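Local coordinates for protein probable glutamine synthetase (Pseudomonas aeruginosa, PDB 4HPP) that belongs to the glutamine synthetase family and holds a magnesium ion and glutamic acid in its catalytic domain, at residues 93-98 against 108-113; 125-130 against 240-245; 194-199 against 341-346; 257-262 against 327-332; 279-284 against 331-336. All coordinates share one frame; numbering follows the deposited sequence.

Interaction 1: residues 93-98 against 108-113; sequences HGNLVE and PRSLLR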
# COMPACT_ATOMS: atom_id res chain seq x y z
N HIS A 93 33.08 -25.05 6.51
CA HIS A 93 33.83 -25.51 5.37
C HIS A 93 34.27 -26.92 5.65
O HIS A 93 34.56 -27.27 6.81
CB HIS A 93 35.04 -24.65 5.13
CG HIS A 93 34.71 -23.20 4.98
ND1 HIS A 93 34.65 -22.60 3.77
CD2 HIS A 93 34.43 -22.22 5.94
CE1 HIS A 93 34.31 -21.28 3.94
NE2 HIS A 93 34.18 -21.05 5.28
N GLY A 94 34.31 -27.73 4.60
CA GLY A 94 34.62 -29.11 4.76
C GLY A 94 35.61 -29.51 3.70
O GLY A 94 35.78 -28.82 2.66
N ASN A 95 36.28 -30.63 3.97
CA ASN A 95 37.11 -31.27 2.96
C ASN A 95 36.36 -32.53 2.43
O ASN A 95 35.63 -33.17 3.19
CB ASN A 95 38.47 -31.66 3.55
CG ASN A 95 39.09 -30.59 4.45
OD1 ASN A 95 39.08 -29.40 4.15
ND2 ASN A 95 39.65 -31.03 5.58
N LEU A 96 36.55 -32.84 1.14
CA LEU A 96 36.02 -34.04 0.47
C LEU A 96 36.95 -35.23 0.58
O LEU A 96 38.16 -35.14 0.31
CB LEU A 96 35.80 -33.75 -1.01
CG LEU A 96 34.74 -32.71 -1.37
CD1 LEU A 96 34.70 -32.43 -2.86
CD2 LEU A 96 33.36 -33.19 -0.95
N VAL A 97 36.38 -36.37 0.96
CA VAL A 97 37.16 -37.59 1.24
C VAL A 97 36.36 -38.78 0.75
O VAL A 97 35.16 -38.67 0.65
CB VAL A 97 37.47 -37.73 2.75
CG1 VAL A 97 38.20 -36.49 3.23
CG2 VAL A 97 36.20 -37.90 3.59
N GLU A 98 37.03 -39.90 0.44
CA GLU A 98 36.34 -41.16 0.04
C GLU A 98 35.71 -41.78 1.29
O GLU A 98 35.99 -41.28 2.38
CB GLU A 98 37.33 -42.09 -0.67
CG GLU A 98 37.50 -41.78 -2.18
CD GLU A 98 38.94 -41.45 -2.60
OE1 GLU A 98 39.90 -41.83 -1.88
OE2 GLU A 98 39.15 -40.78 -3.65
N PRO A 108 39.82 -28.97 -3.42
CA PRO A 108 40.64 -27.79 -3.55
C PRO A 108 41.07 -27.29 -2.21
O PRO A 108 42.22 -26.91 -2.09
CB PRO A 108 39.76 -26.77 -4.30
CG PRO A 108 38.59 -27.56 -4.75
CD PRO A 108 38.43 -28.70 -3.77
N ARG A 109 40.18 -27.32 -1.20
CA ARG A 109 40.60 -27.04 0.22
C ARG A 109 41.78 -27.93 0.70
O ARG A 109 42.82 -27.42 1.14
CB ARG A 109 39.44 -27.10 1.22
CG ARG A 109 39.62 -26.02 2.30
CD ARG A 109 38.52 -25.83 3.31
NE ARG A 109 38.79 -26.67 4.46
CZ ARG A 109 38.94 -26.21 5.68
NH1 ARG A 109 39.13 -27.07 6.63
NH2 ARG A 109 38.88 -24.93 5.95
N SER A 110 41.64 -29.24 0.53
CA SER A 110 42.69 -30.22 0.83
C SER A 110 44.03 -29.91 0.15
O SER A 110 45.05 -29.80 0.86
CB SER A 110 42.23 -31.65 0.46
OG SER A 110 41.32 -32.18 1.43
N LEU A 111 44.04 -29.76 -1.19
CA LEU A 111 45.24 -29.33 -1.93
C LEU A 111 45.86 -28.09 -1.26
O LEU A 111 47.06 -28.10 -0.96
CB LEU A 111 44.92 -28.98 -3.37
CG LEU A 111 45.91 -28.04 -4.06
CD1 LEU A 111 47.29 -28.70 -4.08
CD2 LEU A 111 45.48 -27.69 -5.48
N LEU A 112 45.06 -27.04 -0.98
CA LEU A 112 45.70 -25.89 -0.34
C LEU A 112 46.27 -26.24 1.04
O LEU A 112 47.37 -25.80 1.38
CB LEU A 112 44.83 -24.62 -0.30
CG LEU A 112 45.34 -23.47 0.63
CD1 LEU A 112 46.67 -22.91 0.16
CD2 LEU A 112 44.30 -22.38 0.78
N ARG A 113 45.56 -27.06 1.82
CA ARG A 113 46.10 -27.48 3.11
C ARG A 113 47.38 -28.32 3.04
O ARG A 113 48.11 -28.40 4.03
CB ARG A 113 45.06 -28.25 3.91
CG ARG A 113 45.63 -28.63 5.27
CD ARG A 113 44.60 -29.26 6.19
NE ARG A 113 44.25 -30.62 5.78
CZ ARG A 113 43.23 -30.93 4.98
NH1 ARG A 113 42.44 -29.97 4.48
NH2 ARG A 113 43.00 -32.20 4.67
O HOH W 1 40.38 -34.73 2.11

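Interaction 2: residues 125-130 against 240-245; sequences QVIAAF and SLQHAD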
# COMPACT_ATOMS: atom_id res chain seq x y z
N GLN A 125 55.30 -20.00 7.53
CA GLN A 125 53.88 -19.78 7.74
C GLN A 125 53.39 -18.94 6.56
O GLN A 125 54.10 -18.04 6.12
CB GLN A 125 53.63 -18.95 8.99
CG GLN A 125 54.52 -19.31 10.18
CD GLN A 125 53.93 -20.37 11.11
OE1 GLN A 125 53.94 -21.56 10.78
NE2 GLN A 125 53.46 -19.94 12.29
N VAL A 126 52.19 -19.21 6.07
CA VAL A 126 51.62 -18.36 5.02
C VAL A 126 50.52 -17.44 5.49
O VAL A 126 49.52 -17.88 6.05
CB VAL A 126 51.19 -19.17 3.80
CG1 VAL A 126 50.63 -18.24 2.73
CG2 VAL A 126 52.42 -19.92 3.26
N ILE A 127 50.73 -16.15 5.26
CA ILE A 127 49.85 -15.14 5.79
C ILE A 127 49.33 -14.42 4.59
O ILE A 127 50.14 -13.88 3.81
CB ILE A 127 50.64 -14.11 6.61
CG1 ILE A 127 51.33 -14.77 7.81
CG2 ILE A 127 49.71 -12.99 7.05
CD1 ILE A 127 50.54 -14.76 9.11
N ALA A 128 48.01 -14.39 4.46
CA ALA A 128 47.36 -13.81 3.29
C ALA A 128 46.04 -13.14 3.60
O ALA A 128 45.34 -13.46 4.59
CB ALA A 128 47.18 -14.85 2.18
N ALA A 129 45.70 -12.21 2.71
CA ALA A 129 44.42 -11.53 2.71
C ALA A 129 43.99 -11.24 1.25
O ALA A 129 44.80 -10.81 0.41
CB ALA A 129 44.47 -10.26 3.56
N PHE A 130 42.75 -11.60 0.95
CA PHE A 130 42.08 -11.32 -0.33
C PHE A 130 41.27 -10.00 -0.23
O PHE A 130 40.51 -9.80 0.73
CB PHE A 130 41.12 -12.44 -0.67
CG PHE A 130 41.74 -13.76 -0.94
CD1 PHE A 130 41.85 -14.24 -2.26
CD2 PHE A 130 42.15 -14.58 0.11
CE1 PHE A 130 42.36 -15.51 -2.55
CE2 PHE A 130 42.67 -15.84 -0.16
CZ PHE A 130 42.78 -16.33 -1.49
N SER A 240 52.35 -12.44 2.72
CA SER A 240 53.60 -12.30 3.46
C SER A 240 53.98 -13.72 3.89
O SER A 240 53.12 -14.62 3.97
CB SER A 240 53.48 -11.30 4.62
OG SER A 240 52.82 -11.83 5.76
N LEU A 241 55.27 -13.92 4.08
CA LEU A 241 55.83 -15.22 4.46
C LEU A 241 56.59 -15.04 5.77
O LEU A 241 57.42 -14.14 5.84
CB LEU A 241 56.79 -15.72 3.37
CG LEU A 241 56.20 -16.47 2.18
CD1 LEU A 241 57.31 -17.19 1.41
CD2 LEU A 241 55.15 -17.46 2.63
N GLN A 242 56.32 -15.85 6.79
CA GLN A 242 56.93 -15.65 8.13
C GLN A 242 57.56 -16.91 8.72
O GLN A 242 56.99 -18.00 8.64
CB GLN A 242 55.92 -15.16 9.16
CG GLN A 242 55.42 -13.74 8.99
CD GLN A 242 54.17 -13.50 9.82
OE1 GLN A 242 53.76 -14.36 10.62
NE2 GLN A 242 53.56 -12.33 9.64
N HIS A 243 58.72 -16.74 9.35
CA HIS A 243 59.30 -17.80 10.15
C HIS A 243 58.25 -18.25 11.15
O HIS A 243 57.45 -17.42 11.61
CB HIS A 243 60.58 -17.33 10.83
CG HIS A 243 61.08 -18.26 11.90
ND1 HIS A 243 61.30 -17.86 13.16
CD2 HIS A 243 61.36 -19.63 11.86
CE1 HIS A 243 61.71 -18.92 13.90
NE2 HIS A 243 61.75 -20.00 13.09
N ALA A 244 58.21 -19.55 11.44
CA ALA A 244 57.23 -20.14 12.37
C ALA A 244 57.22 -19.44 13.76
O ALA A 244 57.38 -20.09 14.80
CB ALA A 244 57.46 -21.66 12.49
N ASP A 245 56.98 -18.12 13.77
CA ASP A 245 57.55 -17.22 14.78
C ASP A 245 57.03 -15.78 14.72
O ASP A 245 57.01 -15.08 15.75
CB ASP A 245 59.07 -17.17 14.55
CG ASP A 245 59.85 -16.68 15.76
OD1 ASP A 245 59.34 -16.80 16.89
OD2 ASP A 245 60.99 -16.19 15.56

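Interaction 3: residues 194-199 against 341-346; sequences QGVAAA and CPHLAM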
# COMPACT_ATOMS: atom_id res chain seq x y z
N GLN A 194 46.13 -16.96 8.57
CA GLN A 194 47.23 -17.84 8.22
C GLN A 194 46.76 -19.06 7.46
O GLN A 194 45.79 -19.64 7.82
CB GLN A 194 48.01 -18.24 9.45
CG GLN A 194 49.36 -18.89 9.14
CD GLN A 194 50.05 -19.42 10.40
OE1 GLN A 194 51.12 -20.03 10.34
NE2 GLN A 194 49.44 -19.18 11.54
N GLY A 195 47.40 -19.41 6.37
CA GLY A 195 47.05 -20.64 5.70
C GLY A 195 45.64 -20.70 5.14
O GLY A 195 45.21 -19.83 4.37
N VAL A 196 44.94 -21.78 5.53
CA VAL A 196 43.71 -22.23 4.89
C VAL A 196 42.65 -21.21 5.27
O VAL A 196 41.82 -20.78 4.43
CB VAL A 196 43.30 -23.64 5.36
CG1 VAL A 196 41.95 -24.05 4.79
CG2 VAL A 196 44.33 -24.70 4.94
N ALA A 197 42.72 -20.79 6.53
CA ALA A 197 41.80 -19.81 7.07
C ALA A 197 41.76 -18.57 6.14
O ALA A 197 40.71 -17.97 5.96
CB ALA A 197 42.14 -19.45 8.53
N ALA A 198 42.89 -18.22 5.51
CA ALA A 198 42.94 -17.05 4.61
C ALA A 198 42.01 -17.24 3.40
O ALA A 198 41.17 -16.38 3.15
CB ALA A 198 44.38 -16.74 4.19
N ALA A 199 42.09 -18.39 2.72
CA ALA A 199 41.09 -18.76 1.68
C ALA A 199 39.64 -18.94 2.19
O ALA A 199 38.68 -18.51 1.51
CB ALA A 199 41.54 -19.97 0.90
N CYS A 341 38.24 -20.19 -7.26
CA CYS A 341 38.07 -20.90 -6.00
C CYS A 341 39.18 -20.45 -4.99
O CYS A 341 40.31 -20.90 -5.08
CB CYS A 341 38.01 -22.42 -6.24
SG CYS A 341 38.39 -23.38 -4.74
N PRO A 342 38.88 -19.55 -4.05
CA PRO A 342 39.97 -19.02 -3.15
C PRO A 342 41.12 -20.00 -2.80
O PRO A 342 42.30 -19.64 -2.91
CB PRO A 342 39.20 -18.60 -1.90
CG PRO A 342 37.83 -18.25 -2.40
CD PRO A 342 37.57 -18.92 -3.75
N HIS A 343 40.78 -21.22 -2.39
CA HIS A 343 41.75 -22.30 -2.09
C HIS A 343 42.54 -22.78 -3.22
O HIS A 343 43.72 -23.04 -3.04
CB HIS A 343 41.00 -23.48 -1.61
CG HIS A 343 40.04 -23.14 -0.53
ND1 HIS A 343 38.75 -22.87 -0.78
CD2 HIS A 343 40.22 -23.00 0.85
CE1 HIS A 343 38.13 -22.57 0.39
NE2 HIS A 343 39.03 -22.66 1.38
N LEU A 344 41.92 -22.95 -4.40
CA LEU A 344 42.67 -23.38 -5.57
C LEU A 344 43.60 -22.26 -6.05
O LEU A 344 44.78 -22.47 -6.32
CB LEU A 344 41.73 -23.90 -6.67
CG LEU A 344 42.40 -24.29 -8.00
CD1 LEU A 344 43.28 -25.50 -7.75
CD2 LEU A 344 41.40 -24.55 -9.11
N ALA A 345 43.07 -21.05 -6.08
CA ALA A 345 43.84 -19.91 -6.51
C ALA A 345 45.03 -19.69 -5.60
O ALA A 345 46.14 -19.59 -6.11
CB ALA A 345 42.97 -18.68 -6.60
N MET A 346 44.83 -19.61 -4.27
CA MET A 346 45.95 -19.34 -3.36
C MET A 346 46.97 -20.49 -3.42
O MET A 346 48.16 -20.23 -3.60
CB MET A 346 45.45 -19.08 -1.95
CG MET A 346 46.48 -19.11 -0.81
SD MET A 346 45.62 -18.56 0.66
CE MET A 346 46.86 -18.79 1.97

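Interaction 4: residues 257-262 against 327-332; sequences NDLSEL and KQYNLE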
# COMPACT_ATOMS: atom_id res chain seq x y z
N ASN A 257 64.31 -2.52 -2.65
CA ASN A 257 62.88 -2.83 -2.44
C ASN A 257 62.57 -3.24 -0.99
O ASN A 257 61.43 -3.12 -0.56
CB ASN A 257 62.38 -3.93 -3.38
CG ASN A 257 62.43 -3.53 -4.84
OD1 ASN A 257 62.45 -2.34 -5.19
ND2 ASN A 257 62.45 -4.55 -5.71
N ASP A 258 63.60 -3.70 -0.26
CA ASP A 258 63.50 -4.26 1.11
C ASP A 258 63.12 -5.74 1.01
O ASP A 258 62.63 -6.34 1.97
CB ASP A 258 62.53 -3.48 2.03
CG ASP A 258 62.91 -2.01 2.17
OD1 ASP A 258 64.12 -1.69 2.30
OD2 ASP A 258 61.98 -1.18 2.18
N LEU A 259 63.39 -6.30 -0.17
CA LEU A 259 63.12 -7.70 -0.51
C LEU A 259 64.28 -8.61 -0.09
O LEU A 259 65.43 -8.28 -0.35
CB LEU A 259 62.88 -7.83 -2.02
CG LEU A 259 62.18 -9.07 -2.55
CD1 LEU A 259 61.08 -9.58 -1.61
CD2 LEU A 259 61.59 -8.81 -3.93
N SER A 260 63.95 -9.73 0.57
CA SER A 260 64.88 -10.81 0.91
C SER A 260 65.36 -11.55 -0.29
O SER A 260 64.68 -11.58 -1.31
CB SER A 260 64.15 -11.84 1.74
OG SER A 260 64.53 -11.72 3.09
N GLU A 261 66.51 -12.20 -0.17
CA GLU A 261 66.90 -13.20 -1.17
C GLU A 261 65.77 -14.23 -1.28
O GLU A 261 65.23 -14.43 -2.38
CB GLU A 261 68.20 -13.90 -0.79
CG GLU A 261 68.58 -15.00 -1.77
CD GLU A 261 70.08 -15.15 -1.93
OE1 GLU A 261 70.76 -15.19 -0.88
OE2 GLU A 261 70.54 -15.22 -3.10
N LEU A 262 65.40 -14.85 -0.15
CA LEU A 262 64.17 -15.64 -0.10
C LEU A 262 63.02 -14.97 -0.92
O LEU A 262 62.51 -15.52 -1.91
CB LEU A 262 63.73 -15.91 1.35
CG LEU A 262 62.39 -16.67 1.50
CD1 LEU A 262 62.46 -18.09 0.98
CD2 LEU A 262 61.91 -16.68 2.94
N LYS A 327 56.33 -6.35 9.34
CA LYS A 327 55.12 -7.16 9.58
C LYS A 327 54.05 -6.83 8.53
O LYS A 327 53.26 -7.69 8.15
CB LYS A 327 54.56 -6.95 11.02
CG LYS A 327 55.19 -7.81 12.13
CD LYS A 327 55.11 -9.33 11.88
CE LYS A 327 54.56 -10.13 13.07
NZ LYS A 327 55.42 -10.20 14.29
N GLN A 328 54.04 -5.59 8.06
CA GLN A 328 53.03 -5.12 7.09
C GLN A 328 53.56 -5.21 5.66
O GLN A 328 52.86 -4.88 4.70
CB GLN A 328 52.57 -3.70 7.43
CG GLN A 328 53.71 -2.79 7.89
CD GLN A 328 53.52 -1.33 7.55
OE1 GLN A 328 53.24 -0.99 6.39
NE2 GLN A 328 53.73 -0.45 8.54
N TYR A 329 54.81 -5.64 5.51
CA TYR A 329 55.43 -5.82 4.21
C TYR A 329 54.93 -7.11 3.56
O TYR A 329 54.94 -8.20 4.17
CB TYR A 329 56.93 -5.89 4.35
CG TYR A 329 57.66 -5.93 3.04
CD1 TYR A 329 58.16 -4.75 2.45
CD2 TYR A 329 57.88 -7.16 2.40
CE1 TYR A 329 58.86 -4.80 1.25
CE2 TYR A 329 58.57 -7.22 1.20
CZ TYR A 329 59.06 -6.04 0.64
OH TYR A 329 59.73 -6.15 -0.55
N ASN A 330 54.48 -6.96 2.33
CA ASN A 330 53.91 -8.08 1.65
C ASN A 330 53.99 -7.88 0.15
O ASN A 330 54.43 -6.81 -0.32
CB ASN A 330 52.46 -8.33 2.14
CG ASN A 330 51.46 -7.32 1.61
OD1 ASN A 330 51.10 -7.32 0.41
ND2 ASN A 330 50.98 -6.46 2.50
N LEU A 331 53.57 -8.91 -0.57
CA LEU A 331 53.45 -8.88 -2.01
C LEU A 331 52.03 -9.20 -2.49
O LEU A 331 51.41 -10.23 -2.14
CB LEU A 331 54.46 -9.85 -2.64
CG LEU A 331 55.96 -9.47 -2.51
CD1 LEU A 331 56.80 -10.66 -2.10
CD2 LEU A 331 56.42 -8.96 -3.85
N GLU A 332 51.56 -8.33 -3.35
CA GLU A 332 50.26 -8.36 -3.90
C GLU A 332 50.25 -8.86 -5.37
O GLU A 332 50.81 -8.19 -6.27
CB GLU A 332 49.71 -6.95 -3.80
CG GLU A 332 48.70 -6.60 -4.87
CD GLU A 332 47.81 -5.45 -4.45
OE1 GLU A 332 46.96 -5.62 -3.54
OE2 GLU A 332 47.95 -4.38 -5.06

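Interaction 5: residues 279-284 against 331-336; sequences ALTAPT and LEFRPM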
# COMPACT_ATOMS: atom_id res chain seq x y z
N ALA A 279 45.31 -19.52 -15.55
CA ALA A 279 44.27 -20.50 -15.80
C ALA A 279 43.59 -20.80 -14.48
O ALA A 279 42.44 -21.24 -14.46
CB ALA A 279 44.84 -21.78 -16.41
N LEU A 280 44.31 -20.56 -13.38
CA LEU A 280 43.80 -20.89 -12.04
C LEU A 280 43.46 -19.64 -11.21
O LEU A 280 42.75 -19.75 -10.21
CB LEU A 280 44.75 -21.83 -11.26
CG LEU A 280 45.26 -23.13 -11.92
CD1 LEU A 280 46.73 -23.39 -11.65
CD2 LEU A 280 44.47 -24.37 -11.61
N THR A 281 43.94 -18.45 -11.59
CA THR A 281 43.60 -17.23 -10.84
C THR A 281 42.75 -16.24 -11.65
O THR A 281 42.23 -15.26 -11.09
CB THR A 281 44.84 -16.49 -10.35
OG1 THR A 281 45.46 -15.90 -11.49
CG2 THR A 281 45.84 -17.44 -9.64
N ALA A 282 42.64 -16.46 -12.96
CA ALA A 282 41.64 -15.76 -13.81
C ALA A 282 40.96 -16.82 -14.68
O ALA A 282 41.13 -16.82 -15.89
CB ALA A 282 42.30 -14.68 -14.66
N PRO A 283 40.16 -17.72 -14.06
CA PRO A 283 39.88 -19.02 -14.60
C PRO A 283 38.61 -19.08 -15.38
O PRO A 283 38.17 -20.18 -15.69
CB PRO A 283 39.67 -19.87 -13.34
CG PRO A 283 39.33 -18.89 -12.26
CD PRO A 283 39.39 -17.51 -12.83
N THR A 284 37.97 -17.97 -15.66
CA THR A 284 36.76 -18.11 -16.47
C THR A 284 36.89 -17.35 -17.77
O THR A 284 37.73 -16.44 -17.90
CB THR A 284 35.47 -17.65 -15.77
OG1 THR A 284 35.59 -16.28 -15.40
CG2 THR A 284 35.18 -18.49 -14.53
N LEU A 331 53.57 -8.91 -0.57
CA LEU A 331 53.45 -8.88 -2.01
C LEU A 331 52.03 -9.20 -2.49
O LEU A 331 51.41 -10.23 -2.14
CB LEU A 331 54.46 -9.85 -2.64
CG LEU A 331 55.96 -9.47 -2.51
CD1 LEU A 331 56.80 -10.66 -2.10
CD2 LEU A 331 56.42 -8.96 -3.85
N GLU A 332 51.56 -8.33 -3.35
CA GLU A 332 50.26 -8.36 -3.90
C GLU A 332 50.25 -8.86 -5.37
O GLU A 332 50.81 -8.19 -6.27
CB GLU A 332 49.71 -6.95 -3.80
CG GLU A 332 48.70 -6.60 -4.87
CD GLU A 332 47.81 -5.45 -4.45
OE1 GLU A 332 46.96 -5.62 -3.54
OE2 GLU A 332 47.95 -4.38 -5.06
N PHE A 333 49.61 -10.02 -5.57
CA PHE A 333 49.26 -10.66 -6.87
C PHE A 333 47.93 -10.08 -7.38
O PHE A 333 46.96 -9.96 -6.63
CB PHE A 333 49.18 -12.19 -6.66
CG PHE A 333 48.83 -13.01 -7.90
CD1 PHE A 333 47.51 -13.08 -8.38
CD2 PHE A 333 49.82 -13.75 -8.58
CE1 PHE A 333 47.18 -13.83 -9.51
CE2 PHE A 333 49.51 -14.50 -9.70
CZ PHE A 333 48.19 -14.55 -10.15
N ARG A 334 47.87 -9.72 -8.66
CA ARG A 334 46.80 -8.85 -9.11
C ARG A 334 45.93 -9.45 -10.19
O ARG A 334 44.75 -9.07 -10.29
CB ARG A 334 47.34 -7.47 -9.54
CG ARG A 334 48.13 -6.80 -8.44
CD ARG A 334 48.54 -5.37 -8.73
NE ARG A 334 47.51 -4.41 -8.36
CZ ARG A 334 46.81 -3.71 -9.24
NH1 ARG A 334 45.88 -2.84 -8.83
NH2 ARG A 334 47.07 -3.88 -10.55
N PRO A 335 46.47 -10.40 -10.98
CA PRO A 335 45.61 -10.96 -12.04
C PRO A 335 44.67 -12.06 -11.49
O PRO A 335 44.73 -13.26 -11.84
CB PRO A 335 46.59 -11.42 -13.12
CG PRO A 335 47.97 -11.10 -12.60
CD PRO A 335 47.85 -10.89 -11.11
N MET A 336 43.78 -11.62 -10.60
CA MET A 336 42.92 -12.54 -9.89
C MET A 336 41.57 -11.90 -9.80
O MET A 336 41.48 -10.67 -9.78
CB MET A 336 43.49 -12.86 -8.53
CG MET A 336 42.74 -14.00 -7.88
SD MET A 336 43.29 -14.36 -6.20
CE MET A 336 44.74 -15.43 -6.45

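Interaction 1: residues 93-98 against 108-113
N95 carries its amide out to R109 with CG anti to the carbonyl carbon (chi1 -42°). R109 bends at chi3, and this brings the NE side of its guanidinium to that amide. The two groups meet at a slant, their planes about 23° apart. The contact joins strand 89-97, in the mixed sheet of the glutamine synthetase N-terminal domain, to the first turns of helix 108-121 of the catalytic domain. The strand runs across the helix at nearly a right angle.

The main bond runs from R109 NE to N95 OD1 at 2.8 Å. It is almost straight (176° at the hydrogen). The donor lies in the plane of the carbonyl, and OD1 lies close to the plane of the guanidinium. A weak second bond from R109 NH1 reaches the same N95 OD1 at 3.4 Å. Two carboxylates also hold the guanidinium: D200 pairs with NH2 and D71 with NH1. Together these partners should fix its rotation and balance its charge. H93 CB lies over one of its faces, 3.9 Å from R109 NH2, while the H93 imidazole turns away and bonds N204 through NE2.

R113 comes in from the next turn of the helix and crosses N95 at about a right angle. Its NH1 lies 3.2 Å from N95 ND2, but both are donors, so this is contact without a bond. S110 OG packs against N95 CB at 3.6 Å. The same hydroxyl is 2.8 Å from a water, and that water donates to L96 O at 2.9 Å.

Interaction 2: residues 125-130 against 240-245
Q125 and I127 form hydrogen-bonded pairs with Q242 and S240, and V126 faces L241 between them as a non-hydrogen-bonded pair. The strands run antiparallel, with an angle of 148° between their directions. Four backbone bonds join them. Q125 N donates to Q242 O at 2.8 Å, and Q242 N returns a bond to Q125 O at 3.2 Å. I127 N donates to S240 O at 3.1 Å, and S240 N to I127 O at 2.9 Å.

On one face of the sheet V126 and L241 run next to each other in the same direction. Their methyls V126 CG2 and L241 CD2 touch at 3.7 Å. V126 also meets M346 and L350 of helix 342-358, and Y119 of helix 108-121 touches both V126 and L241, so helices back this face.

The pairing belongs to the large mixed sheet of the glutamine synthetase catalytic domain. Strand 124-137 has strand 185-194 as another neighbour, and strand 235-243 is also paired with strand 330-336.

The other face bears Q125, I127, S240 and Q242. S240 OG stands between the backbone N and the carbonyl carbon (chi1 78°), and from there it meets I127 CB at 3.3 Å. The amide of Q242, on a chain extended beyond CG, passes obliquely over the end of I127. Its OE1 lies 3.6 Å from I127 CD1. Q125 bends at chi2 (-91°) and lays its amide against the backbone of A244, with Q125 CD 3.5 Å from A244 CA. A244 is poorly ordered.

Interaction 3: residues 194-199 against 341-346
A199 pushes its methyl group against H343 where the starts of helices 196-216 and 342-358 pack together in the glutamine synthetase catalytic domain. No hydrogen bond crosses between the two segments. Small alanines on one helix meet longer side chains on the other.

H343 has CG anti to the carbonyl carbon (chi1 -49°), which swings its ring over to A199. A199 CB lies over one face of the imidazole, 3.3 Å from H343 CD2. V196 CG1 approaches the same ring at its edge, more distantly. H343 NE2 bonds the carboxylate of D200, the next residue of the facing helix, and this helps to orient the ring.

M346 reaches across as a fully extended chain. CG is anti to the backbone N (chi1 165°), and the later torsions are also near 180°. The end methyl therefore arrives at the first turn of helix 196-216. M346 CE comes close to G195 O, at 3.1 Å, and packs on A198 CB at 3.9 Å. That G195 oxygen also accepts from A198 N at 3.0 Å. M346 SD lies 4.3 Å from A199 CB.

P342 also packs on A199, with P342 CB 3.5 Å from A199 O. Just before it, C341 holds the N-cap position of helix 342-358. Its sulfur takes a capping bond from the backbone: L344 N donates to C341 SG at 3.6 Å.

Interaction 4: residues 257-262 against 327-332
Y329, in the chain leading into strand 330-336, meets the backbone of N257, D258 and L259. Its CG is anti to the backbone N (chi1 -174°), and this points the ring at these residues. The hydroxyl makes one bond across the contact, and it is weak: Y329 OH donates to N257 O at 3.5 Å. That carbonyl oxygen stands at the edge of the ring, near its plane. Y329 OH also lies 3.7 Å from L259 N.

L259 crosses the tyrosine at about a right angle. Its methyl L259 CD1 packs on the phenolic end, 3.8 Å from Y329 OH. The same methyl meets L331 CD1 at 4.4 Å. L259 thus touches both Y329 and L331, two residues apart in the chain, whose CB atoms both point toward residues 257-262. D258 adds its CB against the ring, 4.0 Å from Y329 CE1.

Around the contact, Y251 meets the Y329 ring with the planes at about 45°, and I314 of strand 312-315 also touches Y329. L250 packs on L331.

The turn leads directly into helix 261-281, with S260 at its N-cap position. The contact thus lays the entry to that helix against the beginning of strand 330-336, a strand of the large mixed sheet in the glutamine synthetase catalytic domain.

Interaction 5: residues 279-284 against 331-336
T281 OG1 has two carbonyl oxygens within reach of its single proton. Across the contact P335 O lies 2.8 Å from T281 OG1. Within the helix, L277 O is the other acceptor. The hydroxyl stands between the backbone N and the carbonyl carbon (chi1 72°), and this places it at the edge of the F333 ring, near its plane, 3.3 Å from F333 CZ.

The T281 carbonyl is used as well. M336 CA makes a CA-H...O contact with T281 O at 3.1 Å, with 162° at the hydrogen. The M336 chain bends at chi3 (-84°) and brings M336 CE to 3.9 Å from T281 CG2.

These contacts tie the last turn of helix 261-281 to the end of strand 330-336 in the glutamine synthetase catalytic domain. The chain turns a corner here, and P335 is the centre of an inverse gamma turn. M336 N bonds R334 O weakly at 2.7 Å across that turn. P335 CD lies over one face of the F333 ring, offset toward the rim.

R334, beside the corner, is one of the residues round the bound glutamic acid. Its NE makes a weak salt bridge to E332 OE2 at 3.3 Å, and R313 is a second partner of that carboxylate. R290, also of the pocket, bonds R334 O through NH1.

How the interactions relate
Interaction 1 comes first along the chain and joins the N-terminal domain to helix 108-121. It touches interaction 3, whose centre is about 11 Å away, through R109 and L112. The segments of interactions 2 and 3 alternate, and interactions 4 and 5 fall between the two segments of interaction 3. Interactions 2, 4 and 5 reach the large mixed sheet of the catalytic domain, where strands 235-243 and 330-336 are neighbours. Interactions 4 and 5 use the two ends of helix 261-281, centres about 19 Å apart. Interaction 3 touches interaction 2 through G195 and V126, and interaction 5 through A345. It connects the domain junction to the sheet, whose strand 330-336 carries R334 of the glutamic acid pocket.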